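Ubiquitin-like-specific protease 2 (Saccharomyces cerevisiae, PDB 5LNB) removes SUMO from modified proteins as a cysteine protease of the C48 family, this chain holding its Ulp1-type catalytic domain. Local coordinates at residues 51-54 / 55-59; 82-85 / 86-89; 116-120 / 121-125; 174-177 / 178-182. One frame throughout, in Å; residues are numbered along the deposited sequence.

In the fold
All four contacts are local, three between successive turns of a helix and one across a tight hairpin turn, and they follow one another in series without nesting or crossing. Contact 1 lies early on helix 51-67. Contact 2 ends the short helix 82-87, contact 3 closes the hairpin between strands 112-119 and 122-129, and contact 4 sits near the start of helix 172-190. The hairpin joins the others: Leu-54 of contact 1 packs on Trp-123 and Pro-116, whereas Tyr-84 of contact 2 and Ile-175 of contact 4 pack on Ile-117. Contacts 2 and 4 also meet directly, through Phe-83 with Phe-181, whereas contacts 1 and 4 stay about 13 Å apart at their nearest atoms.

Contact 1: residues 51-54 / 55-59; sequences DSIL and DFFTK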
# COMPACT_ATOMS: atom_id res chain seq x y z
N ASP A 51 -5.84 9.80 -3.28
CA ASP A 51 -4.45 9.43 -2.98
C ASP A 51 -4.06 9.82 -1.56
O ASP A 51 -3.27 9.11 -0.92
CB ASP A 51 -3.50 10.10 -3.97
CG ASP A 51 -3.85 9.79 -5.40
OD1 ASP A 51 -3.98 8.60 -5.74
OD2 ASP A 51 -3.99 10.74 -6.20
N SER A 52 -4.55 10.96 -1.07
CA SER A 52 -4.16 11.43 0.25
C SER A 52 -4.58 10.43 1.32
O SER A 52 -3.78 10.07 2.20
CB SER A 52 -4.78 12.80 0.54
OG SER A 52 -4.35 13.74 -0.42
N ILE A 53 -5.83 10.00 1.27
CA ILE A 53 -6.34 9.06 2.25
C ILE A 53 -5.60 7.74 2.15
O ILE A 53 -5.15 7.17 3.15
CB ILE A 53 -7.86 8.86 2.07
CG1 ILE A 53 -8.62 10.15 2.41
CG2 ILE A 53 -8.32 7.70 2.91
CD1 ILE A 53 -8.40 10.64 3.83
N LEU A 54 -5.44 7.23 0.93
CA LEU A 54 -4.83 5.92 0.78
C LEU A 54 -3.36 5.95 1.18
O LEU A 54 -2.89 5.06 1.91
CB LEU A 54 -4.99 5.42 -0.65
CG LEU A 54 -4.57 3.96 -0.76
CD1 LEU A 54 -5.59 3.23 -1.57
CD2 LEU A 54 -3.17 3.85 -1.37
N ASP A 55 -2.60 6.95 0.72
CA ASP A 55 -1.18 6.99 1.09
C ASP A 55 -1.00 7.23 2.59
O ASP A 55 -0.09 6.67 3.20
CB ASP A 55 -0.42 8.04 0.27
CG ASP A 55 -0.28 7.65 -1.21
OD1 ASP A 55 -0.12 6.45 -1.49
OD2 ASP A 55 -0.35 8.52 -2.10
N PHE A 56 -1.88 8.02 3.21
CA PHE A 56 -1.78 8.19 4.65
C PHE A 56 -1.96 6.86 5.38
O PHE A 56 -1.18 6.51 6.27
CB PHE A 56 -2.81 9.19 5.17
CG PHE A 56 -2.86 9.25 6.66
CD1 PHE A 56 -1.86 9.91 7.37
CD2 PHE A 56 -3.86 8.62 7.37
CE1 PHE A 56 -1.89 9.96 8.75
CE2 PHE A 56 -3.88 8.66 8.75
CZ PHE A 56 -2.90 9.34 9.44
N PHE A 57 -3.00 6.10 5.02
CA PHE A 57 -3.32 4.91 5.79
C PHE A 57 -2.38 3.74 5.50
O PHE A 57 -2.10 2.95 6.41
CB PHE A 57 -4.76 4.50 5.53
CG PHE A 57 -5.72 5.12 6.48
CD1 PHE A 57 -5.62 4.87 7.85
CD2 PHE A 57 -6.73 5.95 6.03
CE1 PHE A 57 -6.51 5.45 8.75
CE2 PHE A 57 -7.64 6.52 6.93
CZ PHE A 57 -7.53 6.26 8.29
N THR A 58 -1.88 3.59 4.27
CA THR A 58 -0.87 2.56 4.06
C THR A 58 0.35 2.85 4.93
O THR A 58 0.88 1.96 5.60
CB THR A 58 -0.48 2.47 2.58
OG1 THR A 58 0.11 3.71 2.16
CG2 THR A 58 -1.70 2.16 1.72
N LYS A 59 0.79 4.11 4.95
CA LYS A 59 1.84 4.53 5.87
C LYS A 59 1.44 4.28 7.31
O LYS A 59 2.21 3.73 8.10
CB LYS A 59 2.14 6.01 5.64
CG LYS A 59 3.22 6.58 6.53
CD LYS A 59 4.58 6.11 6.09
CE LYS A 59 5.70 6.96 6.71
NZ LYS A 59 7.01 6.26 6.69
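Ile-53 and Phe-57, one turn apart on helix 51-67 of the protease domain, run alongside each other and point the same way. With CG1 anti to its carbonyl carbon (chi1 -67°), Ile-53 sends CG2 toward the aromatic neighbour, where it meets the ring in plane at its edge, 3.9 Å from Phe-57 CD2. One face of that ring is taken by the next aromatic, Phe-56 CD2 lying 4.0 Å above the plane of the Phe-57 ring and over its centre. Branched aliphatic and flat aromatic groups suit this buried flank, which also packs on Leu-272 of helix 264-285.

A different flank carries Leu-54 and Thr-58, whose side chains cross obliquely and touch through methyls, Leu-54 CD2 to Thr-58 CG2 at 3.8 Å. Threonine is short enough to fit there, and Ile-223 of helix 215-228 packs against it.

The polar flank belongs to Asp-51 and Asp-55. Their carboxylates stay apart, Asp-51 OD1 lying 5.1 Å from Asp-55 OD2, and Asp-55 OD1 accepts the backbone N-H of Ser-81, a bond that probably tempers the mutual repulsion. Under these side chains the main chain forms regular i to i+4 bonds. The straightest runs from Thr-58 N to Leu-54 O, 3.0 Å long with an angle of 172° at the hydrogen.

Contact 2: residues 82-85 / 86-89; sequences FFYT and KLIS
The C-terminal end of helix 82-87 is where Tyr-84 and Ile-88 meet, Ile-88 being the first residue to leave helical geometry. Their side chains cross at a slant. CG1 of Ile-88 stands between the backbone N and the carbonyl carbon (chi1 68°), which leaves CG2 beside the N and over the tyrosine: this methyl makes a CH-pi contact, 3.8 Å above the Tyr-84 ring plane and displaced toward the rim. The other branch reaches further, Ile-88 CD1 coming within 3.8 Å of Tyr-84 CE1. An alanine here would lack both branches, which is likely to strip this part of the Tyr-84 face of its apolar cover and open a gap against Pro-177.

Leu-87 serves two rings with one methyl: its CD2 lies 4.3 Å from Phe-83 CE2 and 4.4 Å from Tyr-84 CD2. A branched side chain suits this place between aromatics, and Phe-83 meets Phe-181 and Trp-101 edge-to-face.

Lys-86 O accepts two bonds from Ser-89, from N at 3.0 Å and from OG at 2.9 Å, the hydroxyl lying in the carbonyl plane on a lone pair. Serine thus reinforces with its hydroxyl the turn that its backbone N-H already closes.

The outcome is a division of labour: apolar groups hold the rings, while the OH of Tyr-84 probably hydrogen-bonds the carbonyl of Glu-174, so the ring is probably restrained at both its face and its polar end.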
# COMPACT_ATOMS: atom_id res chain seq x y z
N PHE A 82 1.76 7.66 -6.19
CA PHE A 82 2.22 8.37 -7.38
C PHE A 82 3.42 7.71 -8.04
O PHE A 82 3.69 8.03 -9.21
CB PHE A 82 2.54 9.82 -7.04
CG PHE A 82 1.33 10.61 -6.64
CD1 PHE A 82 0.95 10.69 -5.31
CD2 PHE A 82 0.56 11.26 -7.59
CE1 PHE A 82 -0.16 11.41 -4.93
CE2 PHE A 82 -0.56 11.99 -7.22
CZ PHE A 82 -0.92 12.06 -5.89
N PHE A 83 4.11 6.78 -7.37
CA PHE A 83 5.24 6.11 -8.01
C PHE A 83 4.82 5.38 -9.28
O PHE A 83 5.37 5.61 -10.37
CB PHE A 83 5.91 5.14 -7.03
CG PHE A 83 6.91 4.22 -7.68
CD1 PHE A 83 8.18 4.67 -7.99
CD2 PHE A 83 6.57 2.91 -7.99
CE1 PHE A 83 9.10 3.82 -8.59
CE2 PHE A 83 7.49 2.07 -8.60
CZ PHE A 83 8.75 2.52 -8.89
N TYR A 84 3.84 4.47 -9.18
CA TYR A 84 3.46 3.70 -10.35
C TYR A 84 2.98 4.61 -11.47
O TYR A 84 3.35 4.43 -12.63
CB TYR A 84 2.38 2.67 -10.00
CG TYR A 84 1.97 1.81 -11.17
CD1 TYR A 84 0.92 2.19 -12.00
CD2 TYR A 84 2.61 0.61 -11.43
CE1 TYR A 84 0.52 1.40 -13.07
CE2 TYR A 84 2.23 -0.19 -12.50
CZ TYR A 84 1.19 0.21 -13.31
OH TYR A 84 0.81 -0.57 -14.37
N THR A 85 2.17 5.61 -11.13
CA THR A 85 1.70 6.55 -12.13
C THR A 85 2.87 7.24 -12.84
O THR A 85 2.85 7.43 -14.06
CB THR A 85 0.78 7.57 -11.48
OG1 THR A 85 -0.34 6.88 -10.90
CG2 THR A 85 0.28 8.60 -12.50
N LYS A 86 3.89 7.62 -12.08
CA LYS A 86 5.07 8.21 -12.70
C LYS A 86 5.77 7.19 -13.58
O LYS A 86 6.16 7.49 -14.72
CB LYS A 86 6.01 8.76 -11.64
CG LYS A 86 7.21 9.55 -12.18
CD LYS A 86 6.77 10.88 -12.79
CE LYS A 86 7.97 11.74 -13.15
NZ LYS A 86 7.60 12.75 -14.17
N LEU A 87 5.90 5.96 -13.07
CA LEU A 87 6.58 4.89 -13.80
C LEU A 87 6.07 4.76 -15.23
O LEU A 87 6.87 4.69 -16.17
CB LEU A 87 6.39 3.57 -13.04
CG LEU A 87 7.05 2.33 -13.63
CD1 LEU A 87 8.56 2.54 -13.74
CD2 LEU A 87 6.74 1.12 -12.77
N ILE A 88 4.75 4.72 -15.41
CA ILE A 88 4.13 4.48 -16.72
C ILE A 88 3.75 5.77 -17.43
O ILE A 88 3.07 5.73 -18.45
CB ILE A 88 2.89 3.58 -16.59
CG1 ILE A 88 1.77 4.33 -15.84
CG2 ILE A 88 3.23 2.28 -15.87
CD1 ILE A 88 0.37 3.77 -16.07
N SER A 89 4.15 6.93 -16.89
CA SER A 89 3.73 8.19 -17.50
C SER A 89 4.23 8.30 -18.93
O SER A 89 3.54 8.87 -19.79
CB SER A 89 4.22 9.37 -16.67
OG SER A 89 5.63 9.49 -16.75

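Contact 3: residues 116-120 / 121-125; sequences PINIS and YHWFS. With ACT (acetate ion), chain B.
Asn-118 CB sits over the face of the Trp-123 indole, 3.6 Å from the centroid of its six-membered ring, in a CH-pi contact, and Trp-48 also meets this indole with nearly parallel planes. Across the same two-residue beta hairpin, Ile-117 lies over one face of the Phe-124 ring, its branched methyls suiting the flat surface: CG2 lies 28° off the ring normal and 3.6 Å from Phe-124 CZ. Phe-124 CG, between the backbone N and carbonyl carbon (chi1 64°), brings the ring there. Over one face of Tyr-121 lies an acetate, probably from the crystallisation liquor, acetate CH3 lying 3.6 Å from Tyr-121 CZ.

Asn-118 and Trp-123 share one side of the sheet, Ile-117 and Phe-124 the other. Trp-123 NE1 donates to Val-49 O, and the indole packs on Leu-54. A glycine here would remove the ring, and would probably leave that carbonyl without its donor and Asn-118 and Leu-54 without a packing surface.

His-122 NE2 is bonded to Asp-165, and the imidazole touches Cys-215, consistent with the His-Asp-Cys triad of C48 proteases. Asn-118 ND2 is hydrogen-bonded to acetate OXT, though at 2.5 Å the distance is doubtfully short; Tyr-121 N binds the other oxygen weakly.

Ser-120 and Tyr-121, both with positive phi, form the type I' turn, closed by His-122 N to Ile-119 O, 2.7 Å long, the donor standing 45° out of the carbonyl plane.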
# COMPACT_ATOMS: atom_id res chain seq x y z
N PRO A 116 1.07 0.57 -4.12
CA PRO A 116 -0.34 0.75 -4.48
C PRO A 116 -0.47 1.32 -5.89
O PRO A 116 0.35 2.13 -6.33
CB PRO A 116 -0.89 1.70 -3.42
CG PRO A 116 0.29 2.33 -2.80
CD PRO A 116 1.46 1.40 -2.97
N ILE A 117 -1.52 0.88 -6.60
CA ILE A 117 -1.68 1.15 -8.02
C ILE A 117 -3.03 1.79 -8.26
O ILE A 117 -4.07 1.21 -7.90
CB ILE A 117 -1.52 -0.14 -8.86
CG1 ILE A 117 -0.07 -0.63 -8.74
CG2 ILE A 117 -1.92 0.10 -10.31
CD1 ILE A 117 0.21 -1.94 -9.44
N ASN A 118 -3.03 2.96 -8.88
CA ASN A 118 -4.24 3.74 -9.13
C ASN A 118 -4.34 3.96 -10.63
O ASN A 118 -3.59 4.76 -11.19
CB ASN A 118 -4.19 5.07 -8.36
CG ASN A 118 -5.26 6.05 -8.81
OD1 ASN A 118 -6.28 5.66 -9.39
ND2 ASN A 118 -5.03 7.33 -8.55
N ILE A 119 -5.25 3.24 -11.28
CA ILE A 119 -5.44 3.36 -12.72
C ILE A 119 -6.92 3.58 -13.00
O ILE A 119 -7.76 2.78 -12.57
CB ILE A 119 -4.94 2.11 -13.48
CG1 ILE A 119 -3.44 1.91 -13.28
CG2 ILE A 119 -5.27 2.24 -14.96
CD1 ILE A 119 -2.91 0.64 -13.95
N SER A 120 -7.23 4.65 -13.73
CA SER A 120 -8.61 4.95 -14.12
C SER A 120 -9.59 4.67 -12.98
O SER A 120 -10.60 3.99 -13.14
CB SER A 120 -9.01 4.16 -15.36
OG SER A 120 -8.12 4.43 -16.43
N TYR A 121 -9.26 5.20 -11.80
CA TYR A 121 -10.12 5.17 -10.62
C TYR A 121 -10.30 3.77 -10.05
O TYR A 121 -11.19 3.56 -9.22
CB TYR A 121 -11.49 5.78 -10.93
CG TYR A 121 -11.41 7.28 -11.10
CD1 TYR A 121 -11.51 8.13 -10.01
CD2 TYR A 121 -11.21 7.84 -12.36
CE1 TYR A 121 -11.43 9.50 -10.15
CE2 TYR A 121 -11.12 9.21 -12.52
CZ TYR A 121 -11.24 10.04 -11.41
OH TYR A 121 -11.14 11.41 -11.55
N HIS A 122 -9.47 2.82 -10.46
CA HIS A 122 -9.47 1.47 -9.92
C HIS A 122 -8.20 1.30 -9.09
O HIS A 122 -7.10 1.34 -9.64
CB HIS A 122 -9.53 0.43 -11.05
CG HIS A 122 -9.39 -0.99 -10.58
ND1 HIS A 122 -9.17 -2.04 -11.45
CD2 HIS A 122 -9.47 -1.53 -9.34
CE1 HIS A 122 -9.10 -3.17 -10.76
NE2 HIS A 122 -9.28 -2.89 -9.48
N TRP A 123 -8.37 1.10 -7.79
CA TRP A 123 -7.28 0.82 -6.87
C TRP A 123 -7.03 -0.68 -6.76
O TRP A 123 -7.96 -1.46 -6.57
CB TRP A 123 -7.57 1.36 -5.47
CG TRP A 123 -7.38 2.84 -5.25
CD1 TRP A 123 -8.36 3.78 -5.07
CD2 TRP A 123 -6.13 3.53 -5.12
NE1 TRP A 123 -7.80 5.02 -4.86
CE2 TRP A 123 -6.43 4.89 -4.89
CE3 TRP A 123 -4.79 3.14 -5.20
CZ2 TRP A 123 -5.44 5.86 -4.72
CZ3 TRP A 123 -3.80 4.09 -5.04
CH2 TRP A 123 -4.13 5.45 -4.80
N PHE A 124 -5.76 -1.07 -6.85
CA PHE A 124 -5.32 -2.37 -6.35
C PHE A 124 -3.86 -2.18 -5.92
O PHE A 124 -3.35 -1.06 -5.91
CB PHE A 124 -5.56 -3.49 -7.38
CG PHE A 124 -4.76 -3.35 -8.65
CD1 PHE A 124 -3.55 -4.00 -8.81
CD2 PHE A 124 -5.25 -2.59 -9.71
CE1 PHE A 124 -2.82 -3.89 -10.00
CE2 PHE A 124 -4.53 -2.48 -10.90
CZ PHE A 124 -3.31 -3.12 -11.04
N SER A 125 -3.20 -3.27 -5.54
CA SER A 125 -1.87 -3.12 -4.96
C SER A 125 -1.03 -4.38 -5.18
O SER A 125 -1.56 -5.47 -5.40
CB SER A 125 -1.96 -2.79 -3.47
OG SER A 125 -0.69 -2.60 -2.89
C ACT B . -7.05 9.09 -10.83
O ACT B . -7.51 7.99 -11.25
OXT ACT B . -6.02 9.07 -10.11
CH3 ACT B . -7.69 10.41 -11.16

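Contact 4: residues 174-177 / 178-182; sequences EIDP and IKEFL
Ile-175 and Ile-178 both carry CG1 anti to the carbonyl carbon, but Ile-175 is folded at chi2 (-52°) while Ile-178 is extended, which brings their terminal methyls together, Ile-175 CD1 to Ile-178 CD1 at 3.9 Å, with the side chains crossing. They lie on helix 172-190, which links strands 159-164 and 199-203 as a beta-alpha-beta crossover. Both isoleucines face the sheet, packing on Ile-117 and Ile-161, so bulky, branched apolar residues suit them.

A second pair lies elsewhere round the helix. Asp-176 and Glu-180 run side by side and point the same way, their carboxylate planes turned 46° apart and Asp-176 OD2 only 4.4 Å from Glu-180 OE2. Such closeness would probably be unfavourable without Lys-196, which makes a salt bridge to each of these oxygens; its positive charge may keep both acids ionised. Glu-180 CG, anti to its own carbonyl carbon, lies 4.1 Å from Asp-176 OD1, and the bend beyond it turns the carboxylate alongside the aspartate's.

Pro-177 lacks an N-H, and the helix is kinked there, its nitrogen making no bond to the turn before. Its carbonyl still works, accepting Phe-181 N at 3.0 Å. Just ahead, Ile-175 O takes two donors. Lys-179 N approaches in the carbonyl plane at 3.2 Å, whereas Ile-178 N, at 2.9 Å, stands 56° out of the plane of the Ile-175 carbonyl.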
# COMPACT_ATOMS: atom_id res chain seq x y z
N GLU A 174 -0.54 -4.68 -16.34
CA GLU A 174 -0.17 -3.56 -15.46
C GLU A 174 1.04 -3.87 -14.59
O GLU A 174 1.71 -2.94 -14.14
CB GLU A 174 -1.34 -3.17 -14.54
CG GLU A 174 -2.58 -2.67 -15.26
CD GLU A 174 -3.46 -3.81 -15.76
OE1 GLU A 174 -3.76 -4.72 -14.96
OE2 GLU A 174 -3.85 -3.79 -16.95
N ILE A 175 1.32 -5.14 -14.32
CA ILE A 175 2.49 -5.48 -13.52
C ILE A 175 3.76 -5.57 -14.36
O ILE A 175 4.87 -5.49 -13.80
CB ILE A 175 2.25 -6.79 -12.75
CG1 ILE A 175 1.14 -6.59 -11.72
CG2 ILE A 175 3.56 -7.32 -12.14
CD1 ILE A 175 1.34 -5.41 -10.81
N ASP A 176 3.64 -5.72 -15.68
CA ASP A 176 4.82 -5.83 -16.51
C ASP A 176 5.75 -4.63 -16.38
O ASP A 176 6.97 -4.82 -16.34
CB ASP A 176 4.42 -6.07 -17.98
CG ASP A 176 5.62 -6.13 -18.91
OD1 ASP A 176 5.97 -5.09 -19.52
OD2 ASP A 176 6.24 -7.22 -19.01
N PRO A 177 5.25 -3.39 -16.32
CA PRO A 177 6.17 -2.26 -16.09
C PRO A 177 6.95 -2.39 -14.79
O PRO A 177 8.07 -1.88 -14.70
CB PRO A 177 5.23 -1.05 -16.05
CG PRO A 177 4.05 -1.46 -16.86
CD PRO A 177 3.88 -2.94 -16.62
N ILE A 178 6.40 -3.07 -13.79
CA ILE A 178 7.14 -3.21 -12.54
C ILE A 178 8.25 -4.24 -12.71
O ILE A 178 9.34 -4.08 -12.15
CB ILE A 178 6.20 -3.57 -11.38
CG1 ILE A 178 5.14 -2.48 -11.20
CG2 ILE A 178 7.01 -3.75 -10.09
CD1 ILE A 178 4.15 -2.75 -10.10
N LYS A 179 8.00 -5.29 -13.49
CA LYS A 179 9.08 -6.22 -13.83
C LYS A 179 10.24 -5.49 -14.49
O LYS A 179 11.40 -5.68 -14.12
CB LYS A 179 8.55 -7.32 -14.75
CG LYS A 179 7.46 -8.17 -14.17
CD LYS A 179 7.37 -9.49 -14.92
CE LYS A 179 6.20 -10.34 -14.43
NZ LYS A 179 6.10 -11.61 -15.26
N GLU A 180 9.95 -4.64 -15.48
CA GLU A 180 11.02 -3.95 -16.19
C GLU A 180 11.73 -2.96 -15.28
O GLU A 180 12.96 -2.81 -15.35
CB GLU A 180 10.47 -3.26 -17.44
CG GLU A 180 9.86 -4.23 -18.46
CD GLU A 180 10.90 -5.14 -19.15
OE1 GLU A 180 12.08 -4.74 -19.27
OE2 GLU A 180 10.52 -6.25 -19.58
N PHE A 181 10.98 -2.29 -14.41
CA PHE A 181 11.58 -1.41 -13.41
C PHE A 181 12.60 -2.17 -12.57
O PHE A 181 13.72 -1.69 -12.36
CB PHE A 181 10.49 -0.83 -12.51
CG PHE A 181 11.04 -0.20 -11.26
CD1 PHE A 181 11.61 1.07 -11.31
CD2 PHE A 181 11.02 -0.89 -10.06
CE1 PHE A 181 12.13 1.65 -10.17
CE2 PHE A 181 11.54 -0.32 -8.91
CZ PHE A 181 12.10 0.96 -8.96
N LEU A 182 12.23 -3.36 -12.09
CA LEU A 182 13.13 -4.12 -11.23
C LEU A 182 14.40 -4.51 -11.97
O LEU A 182 15.49 -4.53 -11.39
CB LEU A 182 12.44 -5.36 -10.69
CG LEU A 182 11.30 -5.08 -9.71
CD1 LEU A 182 10.55 -6.37 -9.39
CD2 LEU A 182 11.88 -4.39 -8.45